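Local coordinates for putative acetyl-CoA acetyltransferase (Thermus thermophilus, PDB 1ULQ), which probably catalyses acyl transfer to or from acetyl-CoA as a thiolase of lipid metabolism, at residues 28-33 with 114-119; 87-92 with 356-361; 120-125 with 141-146. One frame throughout, in Å; residues are numbered along the deposited sequence.

Contact 1. Residues 28-33 with 114-119; sequences DLLAHA and SGVESM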
loop_
_atom_site.group_PDB
_atom_site.type_symbol
_atom_site.label_atom_id
_atom_site.label_comp_id
_atom_site.label_asym_id
_atom_site.label_seq_id
_atom_site.Cartn_x
_atom_site.Cartn_y
_atom_site.Cartn_z
ATOM N N ASP C 28 -0.425 23.836 4.481
ATOM C CA ASP C 28 -0.865 24.760 5.529
ATOM C C ASP C 28 0.332 25.470 6.157
ATOM O O ASP C 28 0.303 26.683 6.375
ATOM C CB ASP C 28 -1.660 24.027 6.620
ATOM C CG ASP C 28 -3.071 23.655 6.173
ATOM O OD1 ASP C 28 -3.635 24.360 5.299
ATOM O OD2 ASP C 28 -3.630 22.669 6.708
ATOM N N LEU C 29 1.387 24.707 6.437
ATOM C CA LEU C 29 2.596 25.260 7.035
ATOM C C LEU C 29 3.138 26.379 6.162
ATOM O O LEU C 29 3.383 27.471 6.658
ATOM C CB LEU C 29 3.669 24.177 7.208
ATOM C CG LEU C 29 4.905 24.564 8.029
ATOM C CD1 LEU C 29 4.552 24.746 9.491
ATOM C CD2 LEU C 29 5.931 23.476 7.893
ATOM N N LEU C 30 3.318 26.119 4.867
ATOM C CA LEU C 30 3.831 27.147 3.956
ATOM C C LEU C 30 2.915 28.371 3.951
ATOM O O LEU C 30 3.372 29.510 3.841
ATOM C CB LEU C 30 3.950 26.612 2.525
ATOM C CG LEU C 30 4.586 27.606 1.547
ATOM C CD1 LEU C 30 6.065 27.669 1.805
ATOM C CD2 LEU C 30 4.329 27.192 0.111
ATOM N N ALA C 31 1.615 28.131 4.066
ATOM C CA ALA C 31 0.659 29.223 4.083
ATOM C C ALA C 31 0.978 30.133 5.267
ATOM O O ALA C 31 0.934 31.352 5.147
ATOM C CB ALA C 31 -0.762 28.679 4.182
ATOM N N HIS C 32 1.315 29.544 6.406
ATOM C CA HIS C 32 1.636 30.354 7.571
ATOM C C HIS C 32 2.807 31.271 7.323
ATOM O O HIS C 32 2.794 32.426 7.749
ATOM C CB HIS C 32 1.912 29.475 8.781
ATOM C CG HIS C 32 0.677 29.142 9.550
ATOM N ND1 HIS C 32 0.031 30.067 10.341
ATOM C CD2 HIS C 32 -0.081 28.020 9.580
ATOM C CE1 HIS C 32 -1.075 29.529 10.824
ATOM N NE2 HIS C 32 -1.167 28.287 10.378
ATOM N N ALA C 33 3.818 30.763 6.632
ATOM C CA ALA C 33 4.986 31.563 6.326
ATOM C C ALA C 33 4.614 32.683 5.357
ATOM O O ALA C 33 4.992 33.835 5.562
ATOM C CB ALA C 33 6.065 30.690 5.723
ATOM N N SER C 114 10.214 31.223 -1.560
ATOM C CA SER C 114 10.021 30.451 -0.343
ATOM C C SER C 114 10.254 28.955 -0.494
ATOM O O SER C 114 10.594 28.464 -1.575
ATOM C CB SER C 114 8.607 30.683 0.167
ATOM O OG SER C 114 7.682 30.444 -0.881
ATOM N N GLY C 115 10.060 28.239 0.611
ATOM C CA GLY C 115 10.242 26.805 0.611
ATOM C C GLY C 115 9.552 26.158 1.789
ATOM O O GLY C 115 9.346 26.794 2.822
ATOM N N VAL C 116 9.184 24.890 1.620
ATOM C CA VAL C 116 8.522 24.117 2.669
ATOM C C VAL C 116 8.886 22.644 2.530
ATOM O O VAL C 116 9.244 22.182 1.448
ATOM C CB VAL C 116 6.966 24.257 2.602
ATOM C CG1 VAL C 116 6.444 23.728 1.275
ATOM C CG2 VAL C 116 6.318 23.505 3.771
ATOM N N GLU C 117 8.813 21.914 3.633
ATOM C CA GLU C 117 9.108 20.491 3.613
ATOM C C GLU C 117 8.594 19.872 4.888
ATOM O O GLU C 117 9.017 20.255 5.980
ATOM C CB GLU C 117 10.616 20.234 3.505
ATOM C CG GLU C 117 10.979 18.807 3.093
ATOM C CD GLU C 117 10.618 18.511 1.647
ATOM O OE1 GLU C 117 11.154 19.198 0.759
ATOM O OE2 GLU C 117 9.796 17.603 1.385
ATOM N N SER C 118 7.656 18.940 4.751
ATOM C CA SER C 118 7.117 18.236 5.908
ATOM C C SER C 118 7.606 16.791 5.812
ATOM O O SER C 118 6.904 15.920 5.296
ATOM C CB SER C 118 5.589 18.260 5.903
ATOM O OG SER C 118 5.062 17.288 6.799
ATOM N N MET C 119 8.811 16.539 6.306
ATOM C CA MET C 119 9.382 15.208 6.239
ATOM C C MET C 119 8.617 14.195 7.083
ATOM O O MET C 119 8.703 12.993 6.852
ATOM C CB MET C 119 10.850 15.276 6.659
ATOM C CG MET C 119 11.657 16.209 5.779
ATOM S SD MET C 119 13.409 16.172 6.078
ATOM C CE MET C 119 13.920 14.884 4.975
#
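Leu30 reaches from the helix onto the strand and lies against Val116, the two side chains crossing at about a right angle. At its base, Leu30 CB faces Val116 CB at 3.8 Å, with Val116 CG1 and CG2 slightly farther from it. The first torsion then sets CG anti to the backbone N (chi1 -175°), which carries the branch past the valine toward the earlier residues of the strand. At the tip, Leu30 CD1 packs on Val116 CB at 3.6 Å and comes within 3.5 Å of Gly115 O, an apolar methyl resting beside a backbone carbonyl. The same CD1 also passes Ser114 OG at 4.2 Å; that hydroxyl has its polar partner elsewhere, in Tyr52 O. The preceding residue, Leu29, adds a lighter touch, its CD2 meeting Val116 CG2 at 4.1 Å. Two consecutive leucines of the helix thus rest on Val116, and no hydrogen bond crosses between 28-33 and 114-119; the contact is purely a matter of packing. Cutting Val116 back to an alanine would probably open a gap under Leu30 CB and leave Leu29 CD2 without its mate on the strand. In the neighbourhood, the axes of the two short segments run 8.3 Å apart and 148° from one another, so the helix lies roughly antiparallel to the strand. Leu30 also reaches Ala70 of helix 66-73 and Ala53 of strand 50-54, while Leu29 and Val116 share Ala259 of strand 256-266. Helix 26-41 therefore covers one face of the large mixed sheet where strand 110-118 lies between 50-54 and 256-266, with Glu117 pointing off the other face toward helix 358-375.

Contact 2. Residues 87-92 with 356-361; sequences RLCGSG and HPLGAS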
loop_
_atom_site.group_PDB
_atom_site.type_symbol
_atom_site.label_atom_id
_atom_site.label_comp_id
_atom_site.label_asym_id
_atom_site.label_seq_id
_atom_site.Cartn_x
_atom_site.Cartn_y
_atom_site.Cartn_z
ATOM N N ARG C 87 15.030 21.564 -6.642
ATOM C CA ARG C 87 16.431 21.260 -6.896
ATOM C C ARG C 87 16.901 20.647 -5.587
ATOM O O ARG C 87 17.954 21.010 -5.055
ATOM C CB ARG C 87 17.246 22.523 -7.203
ATOM C CG ARG C 87 18.631 22.225 -7.772
ATOM C CD ARG C 87 19.468 23.472 -8.000
ATOM N NE ARG C 87 18.934 24.391 -9.011
ATOM C CZ ARG C 87 19.263 24.388 -10.300
ATOM N NH1 ARG C 87 20.133 23.507 -10.774
ATOM N NH2 ARG C 87 18.740 25.291 -11.112
ATOM N N LEU C 88 16.083 19.728 -5.073
ATOM C CA LEU C 88 16.335 19.019 -3.816
ATOM C C LEU C 88 16.715 19.900 -2.635
ATOM O O LEU C 88 16.049 20.895 -2.348
ATOM C CB LEU C 88 17.397 17.928 -4.012
ATOM C CG LEU C 88 16.855 16.651 -4.659
ATOM C CD1 LEU C 88 17.955 15.632 -4.774
ATOM C CD2 LEU C 88 15.718 16.089 -3.825
ATOM N N CYS C 89 17.788 19.521 -1.951
ATOM C CA CYS C 89 18.261 20.243 -0.779
ATOM C C CYS C 89 18.350 21.749 -0.987
ATOM O O CYS C 89 18.124 22.525 -0.059
ATOM C CB CYS C 89 19.617 19.679 -0.366
ATOM S SG CYS C 89 19.604 17.873 -0.251
ATOM N N GLY C 90 18.656 22.165 -2.209
ATOM C CA GLY C 90 18.767 23.583 -2.485
ATOM C C GLY C 90 17.545 24.251 -3.084
ATOM O O GLY C 90 17.628 25.376 -3.565
ATOM N N SER C 91 16.400 23.585 -3.052
ATOM C CA SER C 91 15.196 24.167 -3.629
ATOM C C SER C 91 14.797 25.510 -3.016
ATOM O O SER C 91 14.341 26.410 -3.714
ATOM C CB SER C 91 14.044 23.165 -3.529
ATOM O OG SER C 91 14.295 22.043 -4.362
ATOM N N GLY C 92 14.980 25.651 -1.712
ATOM C CA GLY C 92 14.619 26.897 -1.060
ATOM C C GLY C 92 15.346 28.113 -1.613
ATOM O O GLY C 92 14.751 29.171 -1.799
ATOM N N HIS C 356 17.064 20.396 9.096
ATOM C CA HIS C 356 17.206 20.493 7.654
ATOM C C HIS C 356 15.950 20.057 6.913
ATOM O O HIS C 356 15.915 18.998 6.282
ATOM C CB HIS C 356 18.420 19.672 7.202
ATOM C CG HIS C 356 18.662 19.689 5.725
ATOM N ND1 HIS C 356 18.400 20.789 4.940
ATOM C CD2 HIS C 356 19.212 18.762 4.905
ATOM C CE1 HIS C 356 18.782 20.542 3.700
ATOM N NE2 HIS C 356 19.280 19.319 3.652
ATOM N N PRO C 357 14.885 20.869 6.999
ATOM C CA PRO C 357 13.615 20.575 6.325
ATOM C C PRO C 357 13.809 20.822 4.829
ATOM O O PRO C 357 13.319 21.805 4.274
ATOM C CB PRO C 357 12.661 21.578 6.954
ATOM C CG PRO C 357 13.571 22.771 7.181
ATOM C CD PRO C 357 14.797 22.122 7.769
ATOM N N LEU C 358 14.553 19.923 4.198
ATOM C CA LEU C 358 14.885 20.004 2.777
ATOM C C LEU C 358 14.390 21.242 2.036
ATOM O O LEU C 358 15.003 22.314 2.109
ATOM C CB LEU C 358 14.398 18.747 2.052
ATOM C CG LEU C 358 14.979 17.414 2.533
ATOM C CD1 LEU C 358 14.717 16.345 1.467
ATOM C CD2 LEU C 358 16.490 17.556 2.808
ATOM N N GLY C 359 13.282 21.078 1.323
ATOM C CA GLY C 359 12.708 22.159 0.536
ATOM C C GLY C 359 12.754 23.577 1.094
ATOM O O GLY C 359 12.842 24.543 0.337
ATOM N N ALA C 360 12.704 23.714 2.414
ATOM C CA ALA C 360 12.709 25.033 3.029
ATOM C C ALA C 360 14.076 25.492 3.514
ATOM O O ALA C 360 14.272 26.675 3.780
ATOM C CB ALA C 360 11.717 25.064 4.182
ATOM N N SER C 361 15.026 24.572 3.630
ATOM C CA SER C 361 16.350 24.949 4.107
ATOM C C SER C 361 16.959 26.124 3.353
ATOM O O SER C 361 17.445 27.063 3.981
ATOM C CB SER C 361 17.296 23.753 4.061
ATOM O OG SER C 361 16.857 22.739 4.947
#
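Cys89 and His356 meet at the rim of the imidazole: the cysteine CB lies 4.0 Å from His356 NE2, near the ring plane, and Cys89 SG stands 4.2 Å from that same nitrogen. The sulfur is 79° off the ring normal, so it approaches the edge and not a face. Its place follows from chi1 of -49°, which sets SG beside the backbone N of Cys89 and anti to the carbonyl carbon. On the far side of the imidazole, ND1 pairs with Ser361 OG, a bond modelled too short for its length to be trusted, though the pairing would limit the turning of the ring. One face of the His356 ring carries Leu358 CD2, 3.3 Å above the plane and toward the rim. Both residues are predicted active-site groups, Cys89 as the acyl-thioester nucleophile and His356 as a proton acceptor, and this is the thiolase fold at its centre: the loop ahead of helix 91-104 from the N-terminal half meets the start of helix 358-375 from the C-terminal half. Cys386, the third predicted catalytic residue, has its side chain about 5 Å from that of Cys89. The close packing is at Gly92 and Gly359, backbone against backbone. Gly92 N is 3.2 Å from Gly359 O, but the angle is too poor for a hydrogen bond. Behind Cys89, Leu88 O is gripped by both the N and the OG of Ser91, which ties the cysteine loop to the first turn of its helix. Looser is the touch between Cys89 and the partly exposed Leu358, whose CD2 stays 4.4 Å from Cys89 SG. Beyond this leucine come Ala56 and Met119.

Contact 3. Residues 120-125 with 141-146; sequences SRAPYA and YDTTLG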
loop_
_atom_site.group_PDB
_atom_site.type_symbol
_atom_site.label_atom_id
_atom_site.label_comp_id
_atom_site.label_asym_id
_atom_site.label_seq_id
_atom_site.Cartn_x
_atom_site.Cartn_y
_atom_site.Cartn_z
ATOM N N SER C 120 7.855 14.693 8.048
ATOM C CA SER C 120 7.075 13.848 8.941
ATOM C C SER C 120 5.875 13.217 8.244
ATOM O O SER C 120 5.537 12.060 8.494
ATOM C CB SER C 120 6.572 14.672 10.131
ATOM O OG SER C 120 7.628 15.343 10.800
ATOM N N ARG C 121 5.236 13.983 7.368
ATOM C CA ARG C 121 4.060 13.501 6.662
ATOM C C ARG C 121 4.301 13.009 5.250
ATOM O O ARG C 121 3.353 12.764 4.512
ATOM C CB ARG C 121 3.004 14.595 6.645
ATOM C CG ARG C 121 2.478 14.910 8.018
ATOM C CD ARG C 121 1.471 16.037 8.009
ATOM N NE ARG C 121 0.610 15.893 9.168
ATOM C CZ ARG C 121 -0.530 15.215 9.166
ATOM N NH1 ARG C 121 -0.960 14.630 8.053
ATOM N NH2 ARG C 121 -1.219 15.101 10.294
ATOM N N ALA C 122 5.562 12.860 4.869
ATOM C CA ALA C 122 5.872 12.385 3.526
ATOM C C ALA C 122 5.165 11.039 3.332
ATOM O O ALA C 122 5.349 10.116 4.125
ATOM C CB ALA C 122 7.382 12.242 3.359
ATOM N N PRO C 123 4.345 10.915 2.276
ATOM C CA PRO C 123 3.610 9.680 1.997
ATOM C C PRO C 123 4.463 8.530 1.495
ATOM O O PRO C 123 5.696 8.596 1.501
ATOM C CB PRO C 123 2.595 10.122 0.956
ATOM C CG PRO C 123 3.351 11.129 0.194
ATOM C CD PRO C 123 4.029 11.939 1.270
ATOM N N TYR C 124 3.788 7.465 1.077
ATOM C CA TYR C 124 4.469 6.299 0.526
ATOM C C TYR C 124 4.085 6.272 -0.948
ATOM O O TYR C 124 2.973 6.683 -1.298
ATOM C CB TYR C 124 4.003 4.999 1.205
ATOM C CG TYR C 124 4.410 4.840 2.656
ATOM C CD1 TYR C 124 3.470 4.933 3.684
ATOM C CD2 TYR C 124 5.713 4.511 2.997
ATOM C CE1 TYR C 124 3.819 4.683 5.019
ATOM C CE2 TYR C 124 6.069 4.260 4.326
ATOM C CZ TYR C 124 5.119 4.337 5.333
ATOM O OH TYR C 124 5.469 4.002 6.633
ATOM N N ALA C 125 4.998 5.817 -1.801
ATOM C CA ALA C 125 4.723 5.741 -3.223
ATOM C C ALA C 125 4.692 4.280 -3.655
ATOM O O ALA C 125 5.592 3.512 -3.325
ATOM C CB ALA C 125 5.771 6.496 -3.995
ATOM N N TYR C 141 7.534 2.656 -1.295
ATOM C CA TYR C 141 8.663 3.549 -1.013
ATOM C C TYR C 141 8.289 4.671 -0.076
ATOM O O TYR C 141 7.271 5.331 -0.265
ATOM C CB TYR C 141 9.229 4.160 -2.306
ATOM C CG TYR C 141 9.770 3.151 -3.295
ATOM C CD1 TYR C 141 8.965 2.642 -4.302
ATOM C CD2 TYR C 141 11.085 2.679 -3.202
ATOM C CE1 TYR C 141 9.446 1.688 -5.192
ATOM C CE2 TYR C 141 11.577 1.722 -4.089
ATOM C CZ TYR C 141 10.748 1.234 -5.082
ATOM O OH TYR C 141 11.205 0.295 -5.975
ATOM N N ASP C 142 9.121 4.884 0.936
ATOM C CA ASP C 142 8.900 5.962 1.901
ATOM C C ASP C 142 9.576 7.233 1.374
ATOM O O ASP C 142 10.812 7.335 1.381
ATOM C CB ASP C 142 9.479 5.569 3.260
ATOM C CG ASP C 142 9.368 6.674 4.279
ATOM O OD1 ASP C 142 8.366 7.424 4.242
ATOM O OD2 ASP C 142 10.276 6.780 5.123
ATOM N N THR C 143 8.762 8.186 0.916
ATOM C CA THR C 143 9.274 9.430 0.330
ATOM C C THR C 143 9.974 10.349 1.316
ATOM O O THR C 143 10.447 11.421 0.939
ATOM C CB THR C 143 8.161 10.244 -0.385
ATOM O OG1 THR C 143 7.279 10.821 0.579
ATOM C CG2 THR C 143 7.357 9.354 -1.287
ATOM N N THR C 144 10.031 9.935 2.577
ATOM C CA THR C 144 10.711 10.725 3.588
ATOM C C THR C 144 12.189 10.493 3.366
ATOM O O THR C 144 13.007 11.366 3.628
ATOM C CB THR C 144 10.413 10.254 5.026
ATOM O OG1 THR C 144 9.002 10.247 5.274
ATOM C CG2 THR C 144 11.085 11.173 6.022
ATOM N N LEU C 145 12.522 9.307 2.870
ATOM C CA LEU C 145 13.907 8.921 2.652
ATOM C C LEU C 145 14.518 9.383 1.332
ATOM O O LEU C 145 14.126 10.420 0.798
ATOM C CB LEU C 145 14.029 7.404 2.818
ATOM C CG LEU C 145 13.417 6.862 4.128
ATOM C CD1 LEU C 145 13.660 5.361 4.225
ATOM C CD2 LEU C 145 14.022 7.564 5.347
ATOM N N GLY C 146 15.475 8.622 0.805
ATOM C CA GLY C 146 16.134 9.031 -0.426
ATOM C C GLY C 146 15.815 8.296 -1.709
ATOM O O GLY C 146 14.713 8.406 -2.233
#
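Tyr124 brings CD2 and CE2 of its ring up to Asp142: CD2 is 3.7 Å from the aspartate CA and CE2 is 3.8 Å from the aspartate CB, with ring and carboxylate planes 51° apart. The two face each other as a non-hydrogen-bonded pair in the antiparallel beta hairpin of strands 124-126 and 138-142. Chi1 of -68° puts the Tyr124 ring beside its own backbone N and anti to the carbonyl carbon, which brings it alongside Asp142. Next along, Ala125 and Tyr141 form a hydrogen-bonded pair whose side chains lie on the opposite face: Ala125 N gives to Tyr141 O at 2.8 Å, and Tyr141 N returns the bond to Ala125 O at 2.9 Å. The hairpin works at subunit interfaces, consistent with the tetramerisation loop of tetrameric thiolases. Tyr124 continues the ladder with a strand of the second subunit, and Asp142 OD2 accepts from Gly136 N of the third. Where the ladder ends, a type I turn from Asp142 to Leu145 bends the chain away, closed by Leu145 N on Asp142 O. Thr143 and Thr144, inside this turn, bring their hydroxyls onto Ala122, whose CB nestles between the two OG1 atoms; Thr144 OG1 is also hydrogen-bonded to Met119 O. Thr143 CG2 lies 4.2 Å from Ala125 CB, while its OG1 sits close to Pro123 O and also has Asn57 OD1 as a neighbour. The backbone bond beside it is plainer: Thr143 N donates to Pro123 O at 3.1 Å, meeting the oxygen almost end-on at a C=O...N angle of 165°.

From the N terminus, helix 26-41 comes first, and contact 1 closes its loop when strand 110-118 comes to lie against it. Before that closure the chain has already laid down 87-92, which waits for 356-361, so contacts 1 and 2 cross. Contact 3 opens straight after contact 1, folds back within a short hairpin, and is nested inside the long loop of contact 2. Contact 2 joins the N- and C-terminal halves; contact 1 ties helix 26-41 to the sheet; contact 3 lies out at the subunit interfaces. Probable hydrogen bonds join them: Gly359 N to Glu117 OE1 between contacts 1 and 2, and Thr144 OG1 to Met119 O between contacts 1 and 3.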